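PDB 3U2A: GGDEF family protein from Caulobacter vibrioides, which carries a PAS-fold domain of the PdeA-like kind, an antiparallel sheet flanked by helices, and is seen here as a pair of subunits. Local coordinates for residues 17-22 with 37-42; 43-48 with 111-116; 60-65 with 89-94; 82-87 with 100-105. All coordinates share one frame; numbering follows the deposited sequence.

Contact 1: 17-22 with 37-42; sequences EALGAA and RLNGAA
Leu-19, on the last turns of helix 12-22, sets its CD1 methyl against the backbone of strand 35-40, joining the N-terminal helix of this PAS-fold domain to an antiparallel sheet strand. CD1 lies 3.6 Å from CA of Gly-40 and 3.6 Å from the carbonyl O of Asn-39, so this methyl lies directly on the backbone where the strand ends. The branch gets there because CG stands anti to the carbonyl carbon and beside the backbone N (chi1 -69°). Gly-40 suits its place twice over: it has a positive phi (116°), easily reached by glycine, and with no side chain it lets the leucine methyl lie straight on its CA. Asn-39 adds its amide oxygen, OD1 approaching the same CD1 to 3.9 Å. Its CG, anti to the backbone N at chi1 -170°, carries the amide back toward the helix, where the side chain also touches Thr-15 and Leu-16.

Further out, Leu-19 rests on Val-24 and Leu-26, the latter in the adjacent strand 25-30, while backbone bonds from Asn-39 to Leu-26 and from Ala-41 to Val-24 hold the receiving chain. Ala-18 and Ala-22 pack on Gly-111 and Val-112 of the second subunit. At Ala-41, the centre of an inverse gamma turn, the small CB methyl points back at the helix and stops 4.1 Å from the carbonyl O of Leu-19.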
# COMPACT_ATOMS: atom_id res chain seq x y z
N GLU A 17 -2.19 -0.44 11.01
CA GLU A 17 -1.06 -1.29 11.39
C GLU A 17 -0.25 -1.75 10.18
O GLU A 17 0.97 -1.65 10.19
CB GLU A 17 -1.52 -2.52 12.18
CG GLU A 17 -1.92 -2.23 13.61
CD GLU A 17 -2.30 -3.50 14.37
OE1 GLU A 17 -2.71 -4.49 13.73
OE2 GLU A 17 -2.18 -3.49 15.61
N ALA A 18 -0.95 -2.26 9.17
CA ALA A 18 -0.31 -2.73 7.94
C ALA A 18 0.34 -1.59 7.15
O ALA A 18 1.47 -1.72 6.68
CB ALA A 18 -1.30 -3.50 7.08
N LEU A 19 -0.37 -0.47 7.01
CA LEU A 19 0.16 0.73 6.34
C LEU A 19 1.41 1.26 7.05
O LEU A 19 2.43 1.56 6.41
CB LEU A 19 -0.92 1.82 6.23
CG LEU A 19 -2.11 1.58 5.29
CD1 LEU A 19 -3.16 2.69 5.43
CD2 LEU A 19 -1.65 1.44 3.84
N GLY A 20 1.34 1.34 8.37
CA GLY A 20 2.46 1.79 9.19
C GLY A 20 3.67 0.88 9.07
O GLY A 20 4.81 1.35 8.98
N ALA A 21 3.41 -0.43 9.05
CA ALA A 21 4.46 -1.44 8.97
C ALA A 21 5.20 -1.37 7.63
O ALA A 21 6.41 -1.51 7.56
CB ALA A 21 3.88 -2.82 9.17
N ALA A 22 4.43 -1.14 6.56
CA ALA A 22 4.96 -1.00 5.21
C ALA A 22 5.58 0.38 4.96
O ALA A 22 6.34 0.54 4.01
CB ALA A 22 3.87 -1.29 4.21
N ARG A 37 -7.22 13.44 0.26
CA ARG A 37 -7.26 12.74 1.55
C ARG A 37 -6.13 11.73 1.68
O ARG A 37 -5.81 11.03 0.71
CB ARG A 37 -8.62 12.06 1.74
CG ARG A 37 -9.78 13.04 1.95
CD ARG A 37 -11.06 12.54 1.28
NE ARG A 37 -11.58 11.35 1.91
CZ ARG A 37 -12.30 10.41 1.29
NH1 ARG A 37 -12.59 10.50 -0.02
NH2 ARG A 37 -12.72 9.37 1.97
N LEU A 38 -5.55 11.65 2.87
CA LEU A 38 -4.49 10.68 3.19
C LEU A 38 -4.83 9.82 4.40
O LEU A 38 -5.47 10.28 5.35
CB LEU A 38 -3.17 11.40 3.44
CG LEU A 38 -2.48 12.01 2.23
CD1 LEU A 38 -1.51 13.10 2.68
CD2 LEU A 38 -1.74 10.93 1.44
N ASN A 39 -4.41 8.56 4.34
CA ASN A 39 -4.57 7.60 5.43
C ASN A 39 -3.35 6.69 5.51
O ASN A 39 -2.92 6.13 4.51
CB ASN A 39 -5.83 6.76 5.21
CG ASN A 39 -6.19 5.93 6.42
OD1 ASN A 39 -6.34 4.71 6.32
ND2 ASN A 39 -6.36 6.58 7.57
N GLY A 40 -2.79 6.54 6.71
CA GLY A 40 -1.64 5.66 6.91
C GLY A 40 -0.42 6.44 7.35
O GLY A 40 -0.53 7.38 8.14
N ALA A 41 0.74 6.06 6.81
CA ALA A 41 2.04 6.56 7.30
C ALA A 41 2.42 7.93 6.72
O ALA A 41 3.57 8.15 6.31
CB ALA A 41 3.16 5.52 7.04
N ALA A 42 1.46 8.86 6.70
CA ALA A 42 1.70 10.19 6.13
C ALA A 42 2.85 10.90 6.85
O ALA A 42 3.78 11.40 6.19
CB ALA A 42 0.42 11.04 6.16

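Contact 2: 43-48 with 111-116; sequences RALGLG and GVVAPE
Leu-45, Val-113 and Leu-47 make up most of this contact, in which the loop after strand 35-40 folds its leucines over the end of strand 109-113 in the PAS-fold core. Leu-45 gives up the largest area, and its two methyls divide the work. CD2 sits against the ring of Pro-115, 3.6 Å from the proline CD, with the two side chains crossing at about a right angle. CD1 lies 3.7 Å from the carbonyl O of Val-113 and 4.2 Å from its CG1, the leucine and valine sliding past each other in opposite directions. In Leu-45, chi1 of -68° sets CG beside the backbone N, and chi2 of 174° turns the two methyls to different neighbours.

Val-113 turns CG1 into the place between its backbone N and carbonyl carbon. From there that methyl serves both leucines, because CD1 of Leu-47 meets it tip to tip at 4.0 Å. Trp-98 of the neighbouring strand 98-102 touches both Leu-47 and Val-113, while Pro-115 leans on Asp-23. Gly-46 separates the leucines with a positive phi (92°), a conformation that suits glycine, and its N bonds back to the carbonyl O of Arg-43.

All the touching residues are buried and the side chains involved are hydrocarbon, so the loop is held to the strand by shape and exclusion of water, without directional bonds between them.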
# COMPACT_ATOMS: atom_id res chain seq x y z
N ARG A 43 2.81 10.93 8.18
CA ARG A 43 3.86 11.60 8.96
C ARG A 43 5.26 11.08 8.63
O ARG A 43 6.18 11.87 8.37
CB ARG A 43 3.57 11.52 10.47
CG ARG A 43 4.61 12.24 11.32
CD ARG A 43 4.08 12.63 12.70
NE ARG A 43 5.14 13.11 13.59
CZ ARG A 43 5.76 14.29 13.49
NH1 ARG A 43 5.43 15.15 12.52
NH2 ARG A 43 6.71 14.62 14.35
N ALA A 44 5.42 9.75 8.63
CA ALA A 44 6.68 9.10 8.30
C ALA A 44 7.21 9.48 6.92
O ALA A 44 8.43 9.52 6.71
CB ALA A 44 6.55 7.59 8.42
N LEU A 45 6.30 9.75 5.99
CA LEU A 45 6.67 10.04 4.62
C LEU A 45 6.93 11.52 4.33
O LEU A 45 7.26 11.89 3.20
CB LEU A 45 5.59 9.51 3.67
CG LEU A 45 5.48 7.99 3.58
CD1 LEU A 45 4.30 7.63 2.72
CD2 LEU A 45 6.74 7.40 3.02
N GLY A 46 6.76 12.37 5.35
CA GLY A 46 6.92 13.81 5.17
C GLY A 46 5.61 14.50 4.83
O GLY A 46 5.56 15.73 4.67
N LEU A 47 4.54 13.71 4.77
CA LEU A 47 3.23 14.21 4.33
C LEU A 47 2.32 14.61 5.49
O LEU A 47 1.15 14.94 5.30
CB LEU A 47 2.54 13.17 3.43
CG LEU A 47 3.35 12.76 2.19
CD1 LEU A 47 2.70 11.57 1.49
CD2 LEU A 47 3.55 13.94 1.20
N GLY A 48 2.88 14.60 6.70
CA GLY A 48 2.14 14.95 7.91
C GLY A 48 1.32 16.24 7.84
O GLY A 48 0.17 16.24 8.28
N GLY A 111 -4.96 5.88 -4.76
CA GLY A 111 -3.82 5.00 -4.86
C GLY A 111 -2.99 4.94 -3.61
O GLY A 111 -3.48 5.21 -2.50
N VAL A 112 -1.73 4.56 -3.81
CA VAL A 112 -0.75 4.43 -2.73
C VAL A 112 0.39 5.43 -2.89
O VAL A 112 0.70 5.88 -4.01
CB VAL A 112 -0.19 2.97 -2.64
CG1 VAL A 112 1.01 2.88 -1.70
CG2 VAL A 112 -1.28 2.03 -2.17
N VAL A 113 1.00 5.80 -1.78
CA VAL A 113 2.23 6.57 -1.81
C VAL A 113 3.23 5.85 -0.92
O VAL A 113 2.90 5.39 0.19
CB VAL A 113 2.03 8.07 -1.45
CG1 VAL A 113 1.29 8.23 -0.13
CG2 VAL A 113 3.36 8.79 -1.41
N ALA A 114 4.44 5.70 -1.45
CA ALA A 114 5.45 4.87 -0.82
C ALA A 114 6.80 5.55 -0.87
O ALA A 114 7.06 6.33 -1.77
CB ALA A 114 5.52 3.53 -1.53
N PRO A 115 7.68 5.24 0.10
CA PRO A 115 9.03 5.81 0.04
C PRO A 115 9.85 5.10 -1.01
O PRO A 115 9.82 3.87 -1.09
CB PRO A 115 9.60 5.55 1.44
CG PRO A 115 8.75 4.52 2.04
CD PRO A 115 7.51 4.32 1.24
N GLU A 116 10.57 5.84 -1.84
CA GLU A 116 11.32 5.16 -2.89
C GLU A 116 12.56 4.42 -2.35
O GLU A 116 13.14 3.55 -3.03
CB GLU A 116 11.60 6.08 -4.09
CG GLU A 116 12.86 6.86 -4.02
CD GLU A 116 13.37 7.26 -5.38
OE1 GLU A 116 12.58 7.22 -6.36
OE2 GLU A 116 14.56 7.62 -5.48

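Contact 3: 60-65 with 89-94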
# COMPACT_ATOMS: atom_id res chain seq x y z
N ARG A 60 0.70 21.27 -3.46
CA ARG A 60 1.76 21.87 -4.31
C ARG A 60 2.81 22.59 -3.48
O ARG A 60 4.01 22.52 -3.78
CB ARG A 60 1.16 22.84 -5.30
CG ARG A 60 0.24 22.21 -6.31
CD ARG A 60 -0.32 23.27 -7.23
NE ARG A 60 -1.34 22.71 -8.10
CZ ARG A 60 -2.63 23.01 -8.04
NH1 ARG A 60 -3.08 23.89 -7.16
NH2 ARG A 60 -3.48 22.43 -8.88
N ALA A 61 2.37 23.28 -2.43
CA ALA A 61 3.24 24.08 -1.57
C ALA A 61 4.23 23.22 -0.78
O ALA A 61 5.32 23.68 -0.44
CB ALA A 61 2.41 24.95 -0.62
N LEU A 62 3.86 21.97 -0.51
CA LEU A 62 4.72 21.08 0.25
C LEU A 62 5.79 20.41 -0.61
O LEU A 62 6.84 20.04 -0.10
CB LEU A 62 3.88 20.02 0.99
CG LEU A 62 4.61 19.26 2.12
CD1 LEU A 62 5.00 20.19 3.27
CD2 LEU A 62 3.79 18.10 2.62
N ALA A 63 5.53 20.25 -1.91
CA ALA A 63 6.53 19.74 -2.84
C ALA A 63 7.76 20.65 -2.84
O ALA A 63 7.63 21.86 -2.68
CB ALA A 63 5.95 19.64 -4.24
N LEU A 64 8.95 20.07 -3.00
CA LEU A 64 10.12 20.89 -3.32
C LEU A 64 9.79 21.68 -4.59
O LEU A 64 9.18 21.13 -5.51
CB LEU A 64 11.38 20.03 -3.52
CG LEU A 64 12.46 20.07 -2.44
CD1 LEU A 64 11.89 20.01 -1.02
CD2 LEU A 64 13.49 18.96 -2.67
N PRO A 65 10.12 22.99 -4.62
CA PRO A 65 9.71 23.81 -5.75
C PRO A 65 10.12 23.21 -7.11
O PRO A 65 9.30 23.21 -8.03
CB PRO A 65 10.40 25.14 -5.49
CG PRO A 65 10.47 25.22 -3.99
CD PRO A 65 10.76 23.80 -3.56
N ARG A 89 9.87 14.94 -4.28
CA ARG A 89 10.28 15.14 -2.90
C ARG A 89 9.39 16.19 -2.28
O ARG A 89 8.92 17.08 -2.99
CB ARG A 89 11.73 15.60 -2.83
CG ARG A 89 12.72 14.60 -3.37
CD ARG A 89 14.05 15.27 -3.71
NE ARG A 89 13.95 16.10 -4.91
CZ ARG A 89 14.97 16.75 -5.46
NH1 ARG A 89 16.18 16.67 -4.93
NH2 ARG A 89 14.78 17.48 -6.54
N VAL A 90 9.16 16.08 -0.98
CA VAL A 90 8.49 17.14 -0.23
C VAL A 90 9.49 17.78 0.72
O VAL A 90 10.59 17.25 0.90
CB VAL A 90 7.25 16.63 0.57
CG1 VAL A 90 6.12 16.24 -0.39
CG2 VAL A 90 7.63 15.46 1.49
N ARG A 91 9.12 18.92 1.31
CA ARG A 91 9.97 19.59 2.31
C ARG A 91 10.41 18.59 3.37
O ARG A 91 9.60 17.82 3.87
CB ARG A 91 9.23 20.76 2.97
CG ARG A 91 8.40 21.67 2.04
CD ARG A 91 9.23 22.34 0.95
NE ARG A 91 8.40 23.17 0.06
CZ ARG A 91 8.50 24.49 -0.05
NH1 ARG A 91 9.40 25.17 0.65
NH2 ARG A 91 7.70 25.14 -0.88
N GLY A 92 11.70 18.59 3.69
CA GLY A 92 12.28 17.56 4.55
C GLY A 92 13.22 16.68 3.74
O GLY A 92 14.22 16.18 4.25
N GLY A 93 12.88 16.50 2.46
CA GLY A 93 13.78 15.87 1.50
C GLY A 93 13.43 14.49 0.96
O GLY A 93 14.04 14.06 -0.02
N GLU A 94 12.48 13.78 1.56
CA GLU A 94 12.25 12.39 1.12
C GLU A 94 11.41 12.22 -0.14
O GLU A 94 10.39 12.88 -0.31
CB GLU A 94 11.78 11.47 2.26
CG GLU A 94 10.52 11.89 3.00
CD GLU A 94 10.33 11.11 4.30
OE1 GLU A 94 10.17 9.87 4.24
OE2 GLU A 94 10.32 11.74 5.38
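Arg-91 folds back along the end of helix 56-62, passing Leu-62 in the opposite sense, so that CG of the arginine lies 3.9 Å from CD1 of the leucine. A bend at chi2 (-60°) turns its guanidinium toward the carbonyls at and just beyond the end of the helix. NE bonds to the O of Ala-63 at 3.1 Å, from above the carbonyl plane, while NH2 makes a weak, bent bond to the O of Ala-61. Pro-65 crosses the arginine at about a right angle, its ring over one guanidinium face.

Leu-64 takes the other arginine, crossing Arg-89 at a slant. Its CD2 rests 3.7 Å from NE, above the guanidinium and toward the rim, and the charged end of Arg-89 pairs with Asp-67. Leu-62 and Val-90 complete the apolar side, CG to CB at 4.0 Å; Leu-62 also packs on Leu-50 and Val-90 on Leu-47.

Between these side chains a single beta bridge pairs Ala-63 with Val-90, joining the end of helix 56-62 to the loop that leads to strand 98-102 of the PAS fold. Leu-64 N donates to Arg-89 O at 3.0 Å, and Arg-91 N to Leu-62 O at 2.9 Å, the latter nearly head-on to the carbonyl (173°).

Arginine fits here because its apolar stem can lie on leucine while its cationic end reaches carbonyls. Arg-68 bonds weakly to Ala-61 O too, so two cations gather where the helix dipole would be expected to favour them.

Contact 4: 82-87 with 100-105; sequences SEVVAR and GVWLEE
Val-84 touches Trp-102 across the antiparallel hairpin formed by strands 83-86 and 98-102, at the edge of the PAS-fold sheet. From the valine CB, which lies 3.9 Å from the carbonyl O of Gly-100, the side chain forks. With CG1 anti to the backbone N (chi1 175°), CG2 falls beside that N and anti to the carbonyl carbon; it runs obliquely to the indole and ends 3.4 Å from NE1 and 3.5 Å from CD1 of Trp-102. Gly-100, opposite Val-84 in the hydrogen-bonded pair, presents no side chain of its own, so the valine CB packs directly on its carbonyl.

Two bonds close that pair: Val-84 N donates to Gly-100 O, almost straight at 177°, and Gly-100 N donates to Val-84 O at 2.9 Å. At the next pair, Glu-83 with Val-101, the backbones are not hydrogen-bonded, and beyond it Trp-102 N binds Ser-82 O at 3.0 Å. The same oxygen lies at the indole edge, in its plane, and CG2 of Val-101 approaches it to 3.2 Å. Val-101 also packs on Ala-21 of the second subunit.

The backbone bonds thus fix the register of the strands, while the valine and tryptophan add a buried apolar contact beside them.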
# COMPACT_ATOMS: atom_id res chain seq x y z
N SER A 82 -7.13 5.85 -16.37
CA SER A 82 -5.80 6.41 -16.58
C SER A 82 -4.89 6.19 -15.36
O SER A 82 -5.27 6.53 -14.23
CB SER A 82 -5.87 7.91 -16.88
OG SER A 82 -6.53 8.15 -18.12
N GLU A 83 -3.72 5.61 -15.59
CA GLU A 83 -2.75 5.40 -14.51
C GLU A 83 -2.21 6.73 -14.00
O GLU A 83 -2.04 7.68 -14.78
CB GLU A 83 -1.60 4.54 -15.00
CG GLU A 83 -1.87 3.04 -14.92
CD GLU A 83 -0.61 2.20 -15.08
OE1 GLU A 83 0.49 2.77 -15.30
OE2 GLU A 83 -0.71 0.95 -14.99
N VAL A 84 -1.99 6.80 -12.69
CA VAL A 84 -1.27 7.89 -12.06
C VAL A 84 0.07 7.33 -11.59
O VAL A 84 0.11 6.38 -10.81
CB VAL A 84 -2.05 8.46 -10.85
CG1 VAL A 84 -1.24 9.53 -10.12
CG2 VAL A 84 -3.39 9.04 -11.30
N VAL A 85 1.16 7.91 -12.10
CA VAL A 85 2.51 7.55 -11.67
C VAL A 85 3.31 8.85 -11.52
O VAL A 85 3.44 9.63 -12.47
CB VAL A 85 3.24 6.58 -12.66
CG1 VAL A 85 4.63 6.22 -12.14
CG2 VAL A 85 2.43 5.31 -12.87
N ALA A 86 3.81 9.09 -10.32
CA ALA A 86 4.58 10.29 -10.08
C ALA A 86 5.61 10.04 -9.00
O ALA A 86 5.42 9.18 -8.13
CB ALA A 86 3.66 11.45 -9.68
N ARG A 87 6.70 10.79 -9.05
CA ARG A 87 7.68 10.72 -7.98
C ARG A 87 8.23 12.11 -7.72
O ARG A 87 8.61 12.81 -8.65
CB ARG A 87 8.80 9.72 -8.29
CG ARG A 87 9.52 9.89 -9.61
CD ARG A 87 10.59 8.81 -9.77
NE ARG A 87 11.63 8.91 -8.74
CZ ARG A 87 12.76 9.60 -8.88
NH1 ARG A 87 13.01 10.26 -10.01
NH2 ARG A 87 13.64 9.64 -7.89
N GLY A 100 -1.45 5.11 -8.70
CA GLY A 100 -2.88 4.87 -8.58
C GLY A 100 -3.56 4.94 -9.93
O GLY A 100 -2.93 4.68 -10.96
N VAL A 101 -4.85 5.27 -9.92
CA VAL A 101 -5.63 5.30 -11.16
C VAL A 101 -6.81 6.24 -10.98
O VAL A 101 -7.26 6.48 -9.85
CB VAL A 101 -6.12 3.85 -11.55
CG1 VAL A 101 -7.36 3.48 -10.79
CG2 VAL A 101 -6.39 3.73 -13.04
N TRP A 102 -7.30 6.78 -12.10
CA TRP A 102 -8.57 7.49 -12.12
C TRP A 102 -9.71 6.46 -12.08
O TRP A 102 -9.74 5.49 -12.84
CB TRP A 102 -8.63 8.50 -13.30
CG TRP A 102 -7.74 9.65 -12.94
CD1 TRP A 102 -6.38 9.70 -13.04
CD2 TRP A 102 -8.14 10.87 -12.31
NE1 TRP A 102 -5.91 10.89 -12.52
CE2 TRP A 102 -6.97 11.63 -12.06
CE3 TRP A 102 -9.38 11.40 -11.92
CZ2 TRP A 102 -7.00 12.88 -11.45
CZ3 TRP A 102 -9.41 12.66 -11.32
CH2 TRP A 102 -8.23 13.39 -11.10
N LEU A 103 -10.61 6.66 -11.11
CA LEU A 103 -11.66 5.70 -10.80
C LEU A 103 -12.81 5.73 -11.82
O LEU A 103 -12.88 6.63 -12.66
CB LEU A 103 -12.18 5.92 -9.38
CG LEU A 103 -11.10 5.90 -8.28
CD1 LEU A 103 -11.70 6.17 -6.93
CD2 LEU A 103 -10.32 4.57 -8.28
N GLU A 104 -13.68 4.73 -11.76
CA GLU A 104 -14.80 4.63 -12.69
C GLU A 104 -15.96 5.56 -12.36
O GLU A 104 -16.67 6.03 -13.26
CB GLU A 104 -15.28 3.17 -12.75
CG GLU A 104 -14.26 2.23 -13.35
CD GLU A 104 -13.89 2.61 -14.78
OE1 GLU A 104 -14.79 2.66 -15.64
OE2 GLU A 104 -12.70 2.87 -15.03
N GLU A 105 -16.15 5.83 -11.08
CA GLU A 105 -17.27 6.62 -10.62
C GLU A 105 -16.79 8.03 -10.25
O GLU A 105 -15.90 8.19 -9.42
CB GLU A 105 -17.92 5.90 -9.43
CG GLU A 105 -18.98 6.69 -8.72
CD GLU A 105 -19.88 5.81 -7.87
OE1 GLU A 105 -20.84 6.37 -7.29
OE2 GLU A 105 -19.63 4.59 -7.78

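In the fold
Contacts 1, 2 and 4 all reach the one antiparallel sheet, and each touches the second subunit; contact 3 lies at a helix end away from that interface. Contacts 1 and 2 are close, their centres about 8 Å apart, and join directly where Leu-47 N sits 2.8 Å from Ala-42 O, a probable hydrogen bond. Contact 2 also meets contact 3, Leu-62 CD2 lying 3.6 Å from Gly-46 O. Strands 109-113 and 98-102 are neighbours in the sheet and tie contact 2 to contact 4, although their centres stand about 17 Å apart; Glu-116 and Arg-87 bridge them by a salt bridge. Contacts 3 and 4 interlock along the chain, with centres about 21 Å apart.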